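PDB 5KHL: hemin ABC transporter, periplasmic hemin-binding protein HutB from Vibrio cholerae, which probably binds hemin in the periplasm and delivers it to an ABC transporter for import. Local coordinates for residues A[27-32]-A[128-133]; A[67-72]-A[92-97]; A[155-160]-A[226-231]. One frame throughout, in Å; residues are numbered along the deposited sequence.

Overall arrangement
The three contacts sample both lobes of the chain and the helix between them. Contact 1 packs helix 24-32 of the N-terminal lobe on the long helix 125-143, about 15 Å from the chain's centre. Contact 2 lies farthest out, about 27 Å from that centre, at the ends of two helices that lead into neighbouring parallel strands; along the sequence it is nested within contact 1. Contact 3 belongs to the other sheet and lies about 36 Å from contact 1, centre to centre. No elements are shared. Contacts 1 and 2 are partly buried, contact 3 buried. All three rest on aliphatic side chains, but contact 2 adds a serine hydroxyl and a nearby sulfate.

Contact 1 of 3, residues A[27-32]-A[128-133]; sequences TELILA and QKLKEN
Helix-against-helix packing by aliphatic side chains brings Leu29 and Ala32 of helix 24-32 up to Leu130 of helix 125-143, at the edge where the N-terminal lobe meets the long helix running from one lobe to the other. Leu130 does the reaching. With CG anti to the backbone N (chi1 177°), its isobutyl group is thrown across the gap, and its CD2 comes within 3.9 Å of Ala32 CB. The second branch sits nearly as close, Leu130 CD1 being 4.2 Å from the same Ala32 CB, and the alanine methyl therefore meets the forked end of the leucine rather than one methyl alone. About one turn back, Leu29 touches the same Leu130 methyl more lightly: its CB is not aimed at helix 125-143, but the end of its side chain swings nearer and brings Leu29 CD2 to 4.4 Å from Leu130 CD2. The backbones stay well apart, with Ala32 CA and Leu130 CA at 7.7 Å the nearest such pair, where the small residue meets the large one.

Around this patch, Leu29 also packs on Arg113 and Ile114 of helix 107-120, and both Leu29 and Ala32 touch Leu256. The carboxylate of Glu28 accepts the backbone N-H groups of Leu256 and Lys257 at the start of helix 256-269, while Lys131 forms a salt bridge to Asp115. A single long helix laid across two alpha/beta lobes, packed here on the first helix of the N-terminal lobe, is characteristic of the periplasmic binding proteins of the iron-siderophore, heme and vitamin B12 family.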
loop_
_atom_site.group_PDB
_atom_site.type_symbol
_atom_site.label_atom_id
_atom_site.label_comp_id
_atom_site.label_asym_id
_atom_site.label_seq_id
_atom_site.Cartn_x
_atom_site.Cartn_y
_atom_site.Cartn_z
ATOM N N THR A 27 8.747 -2.511 6.475
ATOM C CA THR A 27 9.200 -3.893 6.528
ATOM C C THR A 27 9.651 -4.441 5.173
ATOM O O THR A 27 10.680 -5.102 5.097
ATOM C CB THR A 27 8.091 -4.800 7.086
ATOM O OG1 THR A 27 7.760 -4.363 8.401
ATOM C CG2 THR A 27 8.536 -6.256 7.135
ATOM N N GLU A 28 8.891 -4.165 4.111
ATOM C CA GLU A 28 9.218 -4.737 2.801
ATOM C C GLU A 28 10.580 -4.213 2.338
ATOM O O GLU A 28 11.411 -4.983 1.871
ATOM C CB GLU A 28 8.112 -4.468 1.746
ATOM C CG GLU A 28 7.772 -3.009 1.490
ATOM C CD GLU A 28 7.088 -2.743 0.136
ATOM O OE1 GLU A 28 6.323 -3.593 -0.374
ATOM O OE2 GLU A 28 7.320 -1.648 -0.417
ATOM N N LEU A 29 10.816 -2.916 2.498
ATOM C CA LEU A 29 12.076 -2.345 2.074
ATOM C C LEU A 29 13.233 -2.906 2.919
ATOM O O LEU A 29 14.258 -3.321 2.365
ATOM C CB LEU A 29 12.015 -0.809 2.127
ATOM C CG LEU A 29 10.992 -0.205 1.145
ATOM C CD1 LEU A 29 11.009 1.309 1.169
ATOM C CD2 LEU A 29 11.217 -0.707 -0.268
ATOM N N ILE A 30 13.046 -2.969 4.238
ATOM C CA ILE A 30 14.043 -3.550 5.148
ATOM C C ILE A 30 14.440 -4.970 4.711
ATOM O O ILE A 30 15.623 -5.327 4.678
ATOM C CB ILE A 30 13.533 -3.568 6.627
ATOM C CG1 ILE A 30 13.293 -2.138 7.117
ATOM C CG2 ILE A 30 14.533 -4.277 7.550
ATOM C CD1 ILE A 30 13.009 -2.015 8.592
ATOM N N LEU A 31 13.444 -5.764 4.348
ATOM C CA LEU A 31 13.684 -7.085 3.785
ATOM C C LEU A 31 14.365 -6.986 2.410
ATOM O O LEU A 31 15.337 -7.691 2.147
ATOM C CB LEU A 31 12.363 -7.867 3.683
ATOM C CG LEU A 31 11.883 -8.746 4.850
ATOM C CD1 LEU A 31 11.997 -8.048 6.189
ATOM C CD2 LEU A 31 10.439 -9.205 4.624
ATOM N N ALA A 32 13.875 -6.100 1.542
ATOM C CA ALA A 32 14.399 -6.009 0.169
ATOM C C ALA A 32 15.857 -5.629 0.169
ATOM O O ALA A 32 16.608 -6.031 -0.707
ATOM C CB ALA A 32 13.604 -5.009 -0.658
ATOM N N GLN A 128 20.783 1.690 -4.825
ATOM C CA GLN A 128 20.773 1.958 -6.253
ATOM C C GLN A 128 20.214 0.774 -7.002
ATOM O O GLN A 128 19.287 0.930 -7.787
ATOM C CB GLN A 128 22.175 2.319 -6.757
ATOM C CG GLN A 128 22.407 3.832 -6.886
ATOM C CD GLN A 128 21.908 4.626 -5.666
ATOM O OE1 GLN A 128 21.219 5.644 -5.806
ATOM N NE2 GLN A 128 22.262 4.165 -4.468
ATOM N N LYS A 129 20.734 -0.416 -6.736
ATOM C CA LYS A 129 20.244 -1.583 -7.453
ATOM C C LYS A 129 18.750 -1.828 -7.228
ATOM O O LYS A 129 18.059 -2.263 -8.140
ATOM C CB LYS A 129 21.059 -2.821 -7.079
ATOM C CG LYS A 129 22.115 -3.165 -8.133
ATOM C CD LYS A 129 21.470 -3.275 -9.523
ATOM C CE LYS A 129 22.481 -3.650 -10.601
ATOM N NZ LYS A 129 21.770 -4.154 -11.820
ATOM N N LEU A 130 18.251 -1.517 -6.033
ATOM C CA LEU A 130 16.823 -1.690 -5.741
ATOM C C LEU A 130 15.985 -0.552 -6.337
ATOM O O LEU A 130 14.902 -0.778 -6.874
ATOM C CB LEU A 130 16.583 -1.803 -4.229
ATOM C CG LEU A 130 15.096 -1.916 -3.842
ATOM C CD1 LEU A 130 14.495 -3.215 -4.325
ATOM C CD2 LEU A 130 14.884 -1.765 -2.356
ATOM N N LYS A 131 16.482 0.675 -6.246
ATOM C CA LYS A 131 15.776 1.786 -6.865
ATOM C C LYS A 131 15.767 1.574 -8.366
ATOM O O LYS A 131 14.796 1.897 -9.045
ATOM C CB LYS A 131 16.415 3.124 -6.505
ATOM C CG LYS A 131 16.451 3.409 -5.010
ATOM C CD LYS A 131 16.469 4.902 -4.722
ATOM C CE LYS A 131 17.778 5.526 -5.104
ATOM N NZ LYS A 131 17.743 6.958 -4.779
ATOM N N GLU A 132 16.846 0.987 -8.868
ATOM C CA GLU A 132 16.944 0.668 -10.280
ATOM C C GLU A 132 15.912 -0.356 -10.702
ATOM O O GLU A 132 15.276 -0.185 -11.736
ATOM C CB GLU A 132 18.338 0.154 -10.634
ATOM C CG GLU A 132 19.357 1.250 -10.821
ATOM C CD GLU A 132 20.750 0.690 -10.986
ATOM O OE1 GLU A 132 20.852 -0.479 -11.424
ATOM O OE2 GLU A 132 21.735 1.404 -10.670
ATOM N N ASN A 133 15.749 -1.424 -9.930
ATOM C CA ASN A 133 14.718 -2.385 -10.275
ATOM C C ASN A 133 13.362 -1.713 -10.226
ATOM O O ASN A 133 12.520 -1.925 -11.105
ATOM C CB ASN A 133 14.723 -3.600 -9.353
ATOM C CG ASN A 133 13.688 -4.649 -9.771
ATOM O OD1 ASN A 133 12.940 -5.177 -8.941
ATOM N ND2 ASN A 133 13.642 -4.949 -11.071
#

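Contact 2 of 3, residues A[67-72]-A[92-97]; sequences GLLTLE and RSSGIQ. With SO4 (sulfate ion), chain B.
Ser94 OG is held by a hydrogen bond to the carbonyl O of Leu91, in the last turn of helix 85-93, and is met from the other segment by a methyl group, Leu69 CD2, at 3.5 Å. The serine oxygen is swung well away from a staggered position (chi1 110°), an unusual rotation that accompanies the bond back to Leu91. Its CB lies 4.0 Å from the same Leu69 CD2, so the methyl rests on the whole hydroxymethyl group. That one leucine branch also serves the apolar side of the contact, where Leu69 CD2 approaches Ile96 CD1 at 4.4 Å.

Both segments are places where a helix stops and the chain turns toward a strand. Gly95 follows helix 85-93 with positive phi in a Schellman motif, its N bonded to Arg92 O at 2.7 Å, and the chain then runs through Ile96 into strand 97-100. The other helix gives way to a type I turn from Leu69 to Glu72, closed by Glu72 N to Leu69 O at 3.0 Å. Thr70 OG1 folds back on Gly67 O at 2.9 Å, approaching from above the carbonyl plane, 38° out of it. Gln97 is backbone-bonded to Thr74 and Leu76, so the exits lead to adjacent parallel strands, 75-78 and 97-100, with helix 85-93 as their beta-alpha-beta crossover.

A sulfate, probably from the crystallisation liquor, takes a bent hydrogen bond from Gly67 N to its O3 (3.2 Å, 137°) and another from Glu66 N, near the start of helix 65-69. Ser94 OG, Thr70 OG1 and Gly67 N thus spend their bonds on Leu91 O, Gly67 O and the sulfate, and the two segments meet by van der Waals contact through Leu69.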
loop_
_atom_site.group_PDB
_atom_site.type_symbol
_atom_site.label_atom_id
_atom_site.label_comp_id
_atom_site.label_asym_id
_atom_site.label_seq_id
_atom_site.Cartn_x
_atom_site.Cartn_y
_atom_site.Cartn_z
ATOM N N GLY A 67 5.783 -1.587 26.239
ATOM C CA GLY A 67 5.852 -2.810 25.461
ATOM C C GLY A 67 7.013 -2.778 24.486
ATOM O O GLY A 67 7.696 -3.775 24.260
ATOM N N LEU A 68 7.236 -1.612 23.897
ATOM C CA LEU A 68 8.341 -1.429 22.962
ATOM C C LEU A 68 9.679 -1.419 23.691
ATOM O O LEU A 68 10.671 -1.963 23.202
ATOM C CB LEU A 68 8.155 -0.134 22.184
ATOM C CG LEU A 68 7.037 -0.304 21.160
ATOM C CD1 LEU A 68 6.667 1.014 20.506
ATOM C CD2 LEU A 68 7.482 -1.304 20.119
ATOM N N LEU A 69 9.688 -0.803 24.869
ATOM C CA LEU A 69 10.915 -0.633 25.629
ATOM C C LEU A 69 11.512 -1.963 26.062
ATOM O O LEU A 69 12.731 -2.091 26.150
ATOM C CB LEU A 69 10.663 0.257 26.849
ATOM C CG LEU A 69 10.811 1.756 26.587
ATOM C CD1 LEU A 69 10.125 2.576 27.673
ATOM C CD2 LEU A 69 12.285 2.101 26.493
ATOM N N THR A 70 10.666 -2.958 26.311
ATOM C CA THR A 70 11.159 -4.274 26.736
ATOM C C THR A 70 11.944 -4.967 25.621
ATOM O O THR A 70 12.676 -5.926 25.874
ATOM C CB THR A 70 10.019 -5.202 27.182
ATOM O OG1 THR A 70 9.215 -5.540 26.046
ATOM C CG2 THR A 70 9.154 -4.519 28.207
ATOM N N LEU A 71 11.776 -4.486 24.390
ATOM C CA LEU A 71 12.505 -5.013 23.239
ATOM C C LEU A 71 13.895 -4.422 23.098
ATOM O O LEU A 71 14.632 -4.808 22.200
ATOM C CB LEU A 71 11.745 -4.743 21.949
ATOM C CG LEU A 71 10.443 -5.494 21.756
ATOM C CD1 LEU A 71 9.729 -4.904 20.557
ATOM C CD2 LEU A 71 10.739 -6.976 21.559
ATOM N N GLU A 72 14.232 -3.486 23.983
ATOM C CA GLU A 72 15.500 -2.758 23.930
ATOM C C GLU A 72 15.850 -2.390 22.497
ATOM O O GLU A 72 16.941 -2.721 22.017
ATOM C CB GLU A 72 16.624 -3.588 24.560
ATOM C CG GLU A 72 16.386 -3.964 26.037
ATOM C CD GLU A 72 17.457 -4.891 26.605
ATOM O OE1 GLU A 72 18.451 -4.391 27.170
ATOM O OE2 GLU A 72 17.304 -6.123 26.483
ATOM N N ARG A 92 11.948 8.332 22.605
ATOM C CA ARG A 92 12.949 9.368 22.388
ATOM C C ARG A 92 13.696 9.703 23.672
ATOM O O ARG A 92 14.915 9.611 23.713
ATOM C CB ARG A 92 12.302 10.641 21.833
ATOM C CG ARG A 92 11.916 10.584 20.366
ATOM C CD ARG A 92 11.088 11.793 19.955
ATOM N NE ARG A 92 10.657 11.709 18.565
ATOM C CZ ARG A 92 9.431 12.004 18.137
ATOM N NH1 ARG A 92 8.511 12.406 19.010
ATOM N NH2 ARG A 92 9.127 11.894 16.841
ATOM N N SER A 93 12.965 10.093 24.716
ATOM C CA SER A 93 13.575 10.472 25.996
ATOM C C SER A 93 14.429 9.345 26.564
ATOM O O SER A 93 15.338 9.585 27.353
ATOM C CB SER A 93 12.506 10.869 27.021
ATOM O OG SER A 93 11.860 12.076 26.658
ATOM N N SER A 94 14.135 8.116 26.150
ATOM C CA SER A 94 14.911 6.959 26.572
ATOM C C SER A 94 16.028 6.609 25.599
ATOM O O SER A 94 16.758 5.649 25.823
ATOM C CB SER A 94 14.018 5.741 26.725
ATOM O OG SER A 94 14.311 4.817 25.694
ATOM N N GLY A 95 16.134 7.352 24.500
ATOM C CA GLY A 95 17.262 7.205 23.590
ATOM C C GLY A 95 17.032 6.356 22.348
ATOM O O GLY A 95 17.989 6.039 21.633
ATOM N N ILE A 96 15.777 5.979 22.098
ATOM C CA ILE A 96 15.420 5.261 20.880
ATOM C C ILE A 96 15.314 6.225 19.689
ATOM O O ILE A 96 14.611 7.239 19.766
ATOM C CB ILE A 96 14.069 4.520 21.014
ATOM C CG1 ILE A 96 13.863 3.948 22.430
ATOM C CG2 ILE A 96 13.943 3.472 19.927
ATOM C CD1 ILE A 96 14.518 2.625 22.684
ATOM N N GLN A 97 15.988 5.915 18.585
ATOM C CA GLN A 97 15.812 6.710 17.370
ATOM C C GLN A 97 14.406 6.494 16.797
ATOM O O GLN A 97 14.027 5.373 16.431
ATOM C CB GLN A 97 16.873 6.371 16.317
ATOM C CG GLN A 97 18.096 7.284 16.312
ATOM C CD GLN A 97 18.810 7.303 14.960
ATOM O OE1 GLN A 97 18.334 7.913 13.997
ATOM N NE2 GLN A 97 19.954 6.632 14.885
HETATM S S SO4 B . 2.472 0.679 28.155
HETATM O O1 SO4 B . 3.364 1.833 28.188
HETATM O O2 SO4 B . 1.311 0.971 27.326
HETATM O O3 SO4 B . 3.149 -0.481 27.583
HETATM O O4 SO4 B . 2.039 0.391 29.522
#

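Contact 3 of 3, residues A[155-160]-A[226-231]; sequences LLLHEG and NAVPML
Leu157 and Val228 cross obliquely, one methyl of each making the touch: Leu157 CD2 lies 3.9 Å from Val228 CG2. In Val228, CG1 stands anti to the backbone N (chi1 -176°), which places CG2 beside that N and turns it to the leucine. Leu157 in turn has CG anti to its carbonyl carbon, and both CB atoms are aimed across the gap.

Two residues earlier, and on the same face of the chain, Leu155 makes a second, looser methyl contact. Its CD1 comes to 4.4 Å from Leu231 CD1. Val228 and Leu231 are brought to one side by the short turn after helix 221-227, in which Leu231 N bonds to Val228 O at 3.0 Å.

The layer continues beyond the pair, with Leu155 and Leu231 both resting on Val208 of strand 207-210, and Leu157 on Val210 and Val224. Ser211 OG is hydrogen-bonded to Leu155 O and Leu157 N, occupying polar backbone atoms of segment 155-160. All four touching side chains are buried and aliphatic, so segments 155-160 and 226-231 are joined by hydrophobic packing alone, without a directional bond between them.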
loop_
_atom_site.group_PDB
_atom_site.type_symbol
_atom_site.label_atom_id
_atom_site.label_comp_id
_atom_site.label_asym_id
_atom_site.label_seq_id
_atom_site.Cartn_x
_atom_site.Cartn_y
_atom_site.Cartn_z
ATOM N N LEU A 155 -12.689 0.479 -5.671
ATOM C CA LEU A 155 -13.779 0.668 -4.717
ATOM C C LEU A 155 -13.410 0.154 -3.330
ATOM O O LEU A 155 -12.933 -0.975 -3.155
ATOM C CB LEU A 155 -15.058 -0.032 -5.191
ATOM C CG LEU A 155 -15.698 0.456 -6.490
ATOM C CD1 LEU A 155 -16.933 -0.359 -6.771
ATOM C CD2 LEU A 155 -16.021 1.946 -6.451
ATOM N N LEU A 156 -13.619 1.011 -2.346
ATOM C CA LEU A 156 -13.364 0.670 -0.966
ATOM C C LEU A 156 -14.712 0.350 -0.379
ATOM O O LEU A 156 -15.506 1.258 -0.126
ATOM C CB LEU A 156 -12.692 1.827 -0.235
ATOM C CG LEU A 156 -11.896 1.508 1.023
ATOM C CD1 LEU A 156 -10.689 0.648 0.692
ATOM C CD2 LEU A 156 -11.454 2.796 1.692
ATOM N N LEU A 157 -14.988 -0.941 -0.211
ATOM C CA LEU A 157 -16.301 -1.403 0.246
ATOM C C LEU A 157 -16.230 -1.874 1.695
ATOM O O LEU A 157 -15.261 -2.515 2.085
ATOM C CB LEU A 157 -16.815 -2.531 -0.658
ATOM C CG LEU A 157 -16.824 -2.248 -2.170
ATOM C CD1 LEU A 157 -17.120 -3.482 -3.002
ATOM C CD2 LEU A 157 -17.814 -1.156 -2.512
ATOM N N HIS A 158 -17.237 -1.528 2.497
ATOM C CA HIS A 158 -17.355 -2.058 3.863
ATOM C C HIS A 158 -18.785 -2.494 4.160
ATOM O O HIS A 158 -19.740 -2.049 3.516
ATOM C CB HIS A 158 -16.917 -1.034 4.920
ATOM C CG HIS A 158 -15.433 -0.788 4.952
ATOM N ND1 HIS A 158 -14.539 -1.537 4.239
ATOM C CD2 HIS A 158 -14.710 0.148 5.622
ATOM C CE1 HIS A 158 -13.306 -1.083 4.459
ATOM N NE2 HIS A 158 -13.390 -0.068 5.291
ATOM N N GLU A 159 -18.925 -3.369 5.148
ATOM C CA GLU A 159 -20.236 -3.807 5.596
ATOM C C GLU A 159 -20.955 -2.608 6.221
ATOM O O GLU A 159 -20.442 -1.978 7.148
ATOM C CB GLU A 159 -20.105 -4.979 6.588
ATOM C CG GLU A 159 -19.698 -6.340 5.966
ATOM C CD GLU A 159 -18.303 -6.357 5.318
ATOM O OE1 GLU A 159 -17.503 -5.412 5.527
ATOM O OE2 GLU A 159 -18.010 -7.330 4.588
ATOM N N GLY A 160 -22.116 -2.260 5.674
ATOM C CA GLY A 160 -22.903 -1.161 6.208
ATOM C C GLY A 160 -22.373 0.251 5.979
ATOM O O GLY A 160 -23.053 1.221 6.328
ATOM N N ASN A 226 -23.371 -8.161 -6.447
ATOM C CA ASN A 226 -24.563 -8.200 -5.596
ATOM C C ASN A 226 -24.564 -6.987 -4.673
ATOM O O ASN A 226 -25.613 -6.418 -4.377
ATOM C CB ASN A 226 -24.634 -9.492 -4.754
ATOM C CG ASN A 226 -24.994 -10.728 -5.569
ATOM O OD1 ASN A 226 -25.627 -10.640 -6.618
ATOM N ND2 ASN A 226 -24.596 -11.894 -5.072
ATOM N N ALA A 227 -23.366 -6.598 -4.240
ATOM C CA ALA A 227 -23.184 -5.543 -3.249
ATOM C C ALA A 227 -23.398 -4.158 -3.848
ATOM O O ALA A 227 -23.906 -3.246 -3.183
ATOM C CB ALA A 227 -21.784 -5.642 -2.628
ATOM N N VAL A 228 -22.994 -4.013 -5.109
ATOM C CA VAL A 228 -23.040 -2.737 -5.815
ATOM C C VAL A 228 -23.791 -2.895 -7.135
ATOM O O VAL A 228 -23.186 -2.901 -8.217
ATOM C CB VAL A 228 -21.629 -2.216 -6.066
ATOM C CG1 VAL A 228 -21.667 -0.826 -6.714
ATOM C CG2 VAL A 228 -20.867 -2.190 -4.760
ATOM N N PRO A 229 -25.125 -2.990 -7.045
ATOM C CA PRO A 229 -25.983 -3.457 -8.141
ATOM C C PRO A 229 -25.977 -2.537 -9.363
ATOM O O PRO A 229 -26.505 -2.918 -10.413
ATOM C CB PRO A 229 -27.379 -3.497 -7.510
ATOM C CG PRO A 229 -27.247 -2.870 -6.142
ATOM C CD PRO A 229 -25.894 -2.266 -6.021
ATOM N N MET A 230 -25.392 -1.350 -9.230
ATOM C CA MET A 230 -25.363 -0.402 -10.338
ATOM C C MET A 230 -24.172 -0.647 -11.260
ATOM O O MET A 230 -24.101 -0.075 -12.353
ATOM C CB MET A 230 -25.358 1.039 -9.813
ATOM C CG MET A 230 -26.582 1.398 -8.972
ATOM S SD MET A 230 -28.188 1.092 -9.754
ATOM C CE MET A 230 -28.055 2.088 -11.232
ATOM N N LEU A 231 -23.252 -1.508 -10.819
ATOM C CA LEU A 231 -22.165 -1.963 -11.679
ATOM C C LEU A 231 -22.715 -2.678 -12.909
ATOM O O LEU A 231 -22.063 -2.719 -13.951
ATOM C CB LEU A 231 -21.214 -2.882 -10.922
ATOM C CG LEU A 231 -20.251 -2.144 -10.000
ATOM C CD1 LEU A 231 -19.520 -3.135 -9.086
ATOM C CD2 LEU A 231 -19.263 -1.309 -10.810
#